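PDB 4PEY: putative secreted protein from Streptomyces sp. SirexAA-E, which hydrolyses laminarin and laminarioligosaccharides as an exo-beta-1,3-glucanase of glycoside hydrolase family 55, yielding glucose and laminaribiose. Local coordinates for residues 480-494 and 512-526. The protein carries 1 engineered substitution. Sequence-based numbering, arbitrary orientation. Where two conformers were deposited one is given.
Sequences YKVDDSVTTHEGWGM and FQAPVKPGVKFHDLL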
# COMPACT_ATOMS: atom_id res chain seq x y z
N TYR A 480 -16.26 -5.35 2.18
CA TYR A 480 -16.09 -5.42 0.74
C TYR A 480 -17.43 -5.76 0.12
O TYR A 480 -17.93 -6.88 0.27
CB TYR A 480 -15.02 -6.45 0.39
CG TYR A 480 -14.52 -6.49 -1.05
CD1 TYR A 480 -15.24 -7.14 -2.05
CD2 TYR A 480 -13.28 -5.95 -1.38
CE1 TYR A 480 -14.75 -7.21 -3.35
CE2 TYR A 480 -12.78 -6.00 -2.67
CZ TYR A 480 -13.52 -6.65 -3.65
OH TYR A 480 -13.02 -6.73 -4.94
N LYS A 481 -18.02 -4.78 -0.54
CA LYS A 481 -19.34 -4.90 -1.14
C LYS A 481 -19.29 -4.77 -2.65
O LYS A 481 -18.79 -3.78 -3.17
CB LYS A 481 -20.29 -3.83 -0.59
CG LYS A 481 -21.65 -3.84 -1.28
CD LYS A 481 -22.49 -2.64 -0.91
CE LYS A 481 -23.83 -2.66 -1.64
NZ LYS A 481 -24.75 -3.75 -1.18
N VAL A 482 -19.80 -5.79 -3.34
CA VAL A 482 -20.03 -5.72 -4.77
C VAL A 482 -21.51 -5.42 -4.97
O VAL A 482 -22.36 -6.16 -4.48
CB VAL A 482 -19.64 -7.03 -5.47
CG1 VAL A 482 -19.88 -6.95 -6.98
CG2 VAL A 482 -18.18 -7.37 -5.18
N ASP A 483 -21.81 -4.32 -5.66
CA ASP A 483 -23.21 -3.93 -5.87
C ASP A 483 -24.02 -5.04 -6.53
O ASP A 483 -23.50 -5.79 -7.36
CB ASP A 483 -23.29 -2.66 -6.72
CG ASP A 483 -22.90 -1.42 -5.95
OD1 ASP A 483 -22.62 -1.52 -4.74
OD2 ASP A 483 -22.89 -0.33 -6.58
N ASP A 484 -25.30 -5.13 -6.16
CA ASP A 484 -26.18 -6.17 -6.71
C ASP A 484 -26.29 -6.11 -8.23
O ASP A 484 -26.51 -7.13 -8.88
CB ASP A 484 -27.57 -6.07 -6.08
CG ASP A 484 -27.58 -6.47 -4.62
OD1 ASP A 484 -26.65 -7.19 -4.19
OD2 ASP A 484 -28.53 -6.08 -3.90
N SER A 485 -26.13 -4.92 -8.80
CA SER A 485 -26.29 -4.73 -10.25
C SER A 485 -25.10 -5.26 -11.06
O SER A 485 -25.20 -5.46 -12.27
CB SER A 485 -26.51 -3.25 -10.56
OG SER A 485 -25.44 -2.45 -10.06
N VAL A 486 -23.97 -5.48 -10.39
CA VAL A 486 -22.76 -5.96 -11.06
C VAL A 486 -22.94 -7.39 -11.59
O VAL A 486 -23.56 -8.22 -10.92
CB VAL A 486 -21.55 -5.90 -10.09
CG1 VAL A 486 -20.34 -6.63 -10.65
CG2 VAL A 486 -21.22 -4.45 -9.77
N THR A 487 -22.40 -7.68 -12.77
CA THR A 487 -22.53 -8.98 -13.42
C THR A 487 -21.26 -9.84 -13.31
O THR A 487 -21.31 -11.07 -13.24
CB THR A 487 -22.90 -8.80 -14.91
OG1 THR A 487 -24.12 -8.05 -15.00
CG2 THR A 487 -23.09 -10.14 -15.61
N THR A 488 -20.10 -9.18 -13.34
CA THR A 488 -18.82 -9.87 -13.34
C THR A 488 -17.86 -9.26 -12.32
O THR A 488 -17.69 -8.05 -12.27
CB THR A 488 -18.16 -9.84 -14.74
OG1 THR A 488 -19.11 -10.28 -15.72
CG2 THR A 488 -16.93 -10.73 -14.80
N HIS A 489 -17.24 -10.12 -11.51
CA HIS A 489 -16.29 -9.69 -10.49
C HIS A 489 -15.51 -10.91 -10.03
O HIS A 489 -16.05 -12.00 -10.03
CB HIS A 489 -16.98 -9.04 -9.28
CG HIS A 489 -16.04 -8.35 -8.35
ND1 HIS A 489 -15.67 -7.03 -8.51
CD2 HIS A 489 -15.38 -8.80 -7.25
CE1 HIS A 489 -14.81 -6.70 -7.56
NE2 HIS A 489 -14.63 -7.75 -6.77
N GLU A 490 -14.26 -10.73 -9.63
CA GLU A 490 -13.54 -11.86 -9.06
C GLU A 490 -12.52 -11.40 -8.03
O GLU A 490 -11.78 -10.44 -8.26
CB GLU A 490 -12.88 -12.69 -10.17
CG GLU A 490 -12.48 -14.09 -9.74
CD GLU A 490 -12.25 -15.04 -10.91
OE1 GLU A 490 -12.15 -14.56 -12.07
OE2 GLU A 490 -12.17 -16.26 -10.67
N GLY A 491 -12.50 -12.07 -6.88
CA GLY A 491 -11.56 -11.76 -5.83
C GLY A 491 -10.89 -13.00 -5.27
O GLY A 491 -11.50 -14.08 -5.22
N TRP A 492 -9.64 -12.84 -4.85
CA TRP A 492 -8.81 -13.93 -4.33
C TRP A 492 -8.09 -13.53 -3.04
O TRP A 492 -7.40 -12.51 -3.02
CB TRP A 492 -7.72 -14.34 -5.32
CG TRP A 492 -8.10 -14.95 -6.64
CD1 TRP A 492 -8.07 -16.28 -6.97
CD2 TRP A 492 -8.46 -14.26 -7.85
NE1 TRP A 492 -8.42 -16.46 -8.29
CE2 TRP A 492 -8.66 -15.23 -8.85
CE3 TRP A 492 -8.63 -12.91 -8.17
CZ2 TRP A 492 -9.03 -14.90 -10.16
CZ3 TRP A 492 -9.01 -12.58 -9.47
CH2 TRP A 492 -9.20 -13.57 -10.45
N GLY A 493 -8.20 -14.35 -1.99
CA GLY A 493 -7.36 -14.19 -0.80
C GLY A 493 -7.73 -12.96 0.01
O GLY A 493 -6.97 -11.98 0.07
N MET A 494 -8.90 -13.01 0.65
CA MET A 494 -9.48 -11.80 1.22
C MET A 494 -9.97 -12.03 2.64
O MET A 494 -10.70 -12.98 2.90
CB MET A 494 -10.65 -11.32 0.35
CG MET A 494 -10.32 -11.27 -1.14
SD MET A 494 -11.71 -10.83 -2.18
CE MET A 494 -11.86 -9.12 -1.80
N PHE A 512 -18.16 -9.75 3.68
CA PHE A 512 -18.31 -9.60 2.23
C PHE A 512 -19.78 -9.65 1.84
O PHE A 512 -20.55 -10.40 2.45
CB PHE A 512 -17.51 -10.69 1.51
CG PHE A 512 -16.08 -10.73 1.93
CD1 PHE A 512 -15.68 -11.44 3.05
CD2 PHE A 512 -15.13 -9.99 1.23
CE1 PHE A 512 -14.36 -11.45 3.45
CE2 PHE A 512 -13.81 -10.00 1.63
CZ PHE A 512 -13.42 -10.72 2.75
N GLN A 513 -20.16 -8.87 0.84
CA GLN A 513 -21.53 -8.85 0.35
C GLN A 513 -21.48 -8.75 -1.17
O GLN A 513 -20.75 -7.91 -1.71
CB GLN A 513 -22.34 -7.68 0.94
CG GLN A 513 -23.80 -7.65 0.49
CD GLN A 513 -24.55 -6.40 0.93
OE1 GLN A 513 -23.96 -5.35 1.19
NE2 GLN A 513 -25.87 -6.51 0.98
N ALA A 514 -22.23 -9.61 -1.86
CA ALA A 514 -22.19 -9.66 -3.32
C ALA A 514 -23.45 -10.31 -3.87
O ALA A 514 -24.10 -11.09 -3.17
CB ALA A 514 -20.95 -10.41 -3.81
N PRO A 515 -23.80 -10.00 -5.12
CA PRO A 515 -24.90 -10.76 -5.73
C PRO A 515 -24.49 -12.21 -5.95
O PRO A 515 -23.30 -12.50 -6.05
CB PRO A 515 -25.15 -10.03 -7.05
CG PRO A 515 -23.82 -9.39 -7.38
CD PRO A 515 -23.26 -8.98 -6.04
N VAL A 516 -25.47 -13.10 -6.02
CA VAL A 516 -25.22 -14.49 -6.35
C VAL A 516 -25.47 -14.68 -7.84
O VAL A 516 -26.60 -14.85 -8.28
CB VAL A 516 -26.11 -15.44 -5.51
CG1 VAL A 516 -25.79 -16.88 -5.83
CG2 VAL A 516 -25.90 -15.17 -4.03
N LYS A 517 -24.37 -14.62 -8.61
CA LYS A 517 -24.39 -14.65 -10.07
C LYS A 517 -23.18 -15.44 -10.55
O LYS A 517 -22.13 -15.40 -9.91
CB LYS A 517 -24.35 -13.23 -10.66
CG LYS A 517 -25.56 -12.34 -10.33
CD LYS A 517 -25.38 -10.93 -10.91
CE LYS A 517 -26.57 -10.03 -10.60
NZ LYS A 517 -26.42 -8.67 -11.18
N PRO A 518 -23.32 -16.16 -11.67
CA PRO A 518 -22.25 -17.03 -12.17
C PRO A 518 -20.93 -16.31 -12.40
O PRO A 518 -19.87 -16.91 -12.23
CB PRO A 518 -22.81 -17.55 -13.51
CG PRO A 518 -24.28 -17.40 -13.39
CD PRO A 518 -24.53 -16.22 -12.51
N GLY A 519 -20.99 -15.04 -12.78
CA GLY A 519 -19.79 -14.29 -13.11
C GLY A 519 -19.19 -13.51 -11.95
O GLY A 519 -18.17 -12.84 -12.12
N VAL A 520 -19.81 -13.62 -10.77
CA VAL A 520 -19.31 -12.95 -9.57
C VAL A 520 -18.74 -14.02 -8.65
O VAL A 520 -19.49 -14.78 -8.04
CB VAL A 520 -20.42 -12.14 -8.87
CG1 VAL A 520 -19.94 -11.58 -7.53
CG2 VAL A 520 -20.91 -11.02 -9.78
N LYS A 521 -17.42 -14.09 -8.56
CA LYS A 521 -16.76 -15.22 -7.92
C LYS A 521 -15.73 -14.80 -6.89
O LYS A 521 -15.01 -13.82 -7.10
CB LYS A 521 -16.08 -16.10 -8.98
CG LYS A 521 -17.04 -16.66 -10.01
CD LYS A 521 -16.40 -17.71 -10.91
CE LYS A 521 -15.20 -17.19 -11.63
NZ LYS A 521 -14.72 -18.20 -12.61
N PHE A 522 -15.66 -15.54 -5.79
CA PHE A 522 -14.62 -15.33 -4.79
C PHE A 522 -13.89 -16.61 -4.44
O PHE A 522 -14.46 -17.71 -4.47
CB PHE A 522 -15.20 -14.71 -3.51
CG PHE A 522 -15.68 -13.30 -3.69
CD1 PHE A 522 -17.02 -13.04 -3.91
CD2 PHE A 522 -14.78 -12.25 -3.70
CE1 PHE A 522 -17.46 -11.74 -4.11
CE2 PHE A 522 -15.20 -10.95 -3.90
CZ PHE A 522 -16.55 -10.69 -4.10
N HIS A 523 -12.61 -16.45 -4.13
CA HIS A 523 -11.76 -17.56 -3.76
C HIS A 523 -11.03 -17.24 -2.48
O HIS A 523 -10.37 -16.21 -2.40
CB HIS A 523 -10.75 -17.86 -4.87
CG HIS A 523 -11.35 -17.89 -6.24
ND1 HIS A 523 -11.99 -19.00 -6.74
CD2 HIS A 523 -11.42 -16.94 -7.20
CE1 HIS A 523 -12.43 -18.73 -7.96
NE2 HIS A 523 -12.09 -17.49 -8.27
N ASP A 524 -11.16 -18.12 -1.49
CA ASP A 524 -10.42 -18.03 -0.24
C ASP A 524 -10.77 -16.76 0.54
O ASP A 524 -9.97 -15.82 0.65
CB ASP A 524 -8.90 -18.11 -0.49
CG ASP A 524 -8.49 -19.37 -1.23
OD1 ASP A 524 -9.33 -20.27 -1.40
OD2 ASP A 524 -7.30 -19.47 -1.65
N LEU A 525 -11.98 -16.75 1.09
CA LEU A 525 -12.47 -15.69 1.97
C LEU A 525 -12.35 -16.09 3.43
O LEU A 525 -12.48 -17.28 3.77
CB LEU A 525 -13.94 -15.37 1.67
CG LEU A 525 -14.31 -14.93 0.26
CD1 LEU A 525 -15.80 -14.68 0.17
CD2 LEU A 525 -13.52 -13.69 -0.12
N LEU A 526 -12.15 -15.12 4.31
CA LEU A 526 -12.16 -15.40 5.74
C LEU A 526 -12.57 -14.19 6.55
O LEU A 526 -12.34 -13.04 6.14
CB LEU A 526 -10.79 -15.93 6.17
CG LEU A 526 -9.60 -14.99 5.94
CD1 LEU A 526 -8.69 -14.83 7.17
CD2 LEU A 526 -8.84 -15.40 4.68
O HOH W 1 -22.83 -13.22 -13.90
O HOH W 2 -12.94 -16.45 -13.96
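H523 is held in two ways at once by the neighbouring coil: its NE2 donates to E490 OE2 (2.7 Å), and its ring lies in an offset stack on the five-membered ring of W492, planes 25° apart. The carboxylate oxygen offers its anti lone pair close to the imidazole plane. E490 reaches there because its CG stands anti to the backbone N (chi1 -162°) and its chain runs on extended; its OE1 shares a water with K521 NZ, whose direct salt bridge to OE2 is long.

Segments 480-494 and 512-526 are successive turns of a parallel beta-helix, and strands 489-492 and 520-523 run parallel at 3°. On the inward face F522, flat and apolar, fills the space between the sheets: its CZ meets V482 CG2 at 3.9 Å, while M494 SD lies at its edge. G491 suits this spot, since a side chain would clash with F522 and M494. Beside them Y480 OH and H489 NE2 share a hydrogen bond of 2.6 Å, and the same hydroxyl also bonds T452 OG1 of strand 450-458.

Where the coils turn, K517 extends its chain so that NZ donates to D484 O (2.8 Å) and V486 O (2.9 Å), the latter from above the carbonyl plane. A methionine in its place would probably leave both carbonyls without this donor and the two turns less firmly joined.

G493 and D524, both at positive phi, turn the corner, and D524 OD2 bonds T211 and Q203. Strand 450-458 precedes 489-498 in the stack, strand 443-445 flanks 480-482, and strand 555-560 packs F560 against F522.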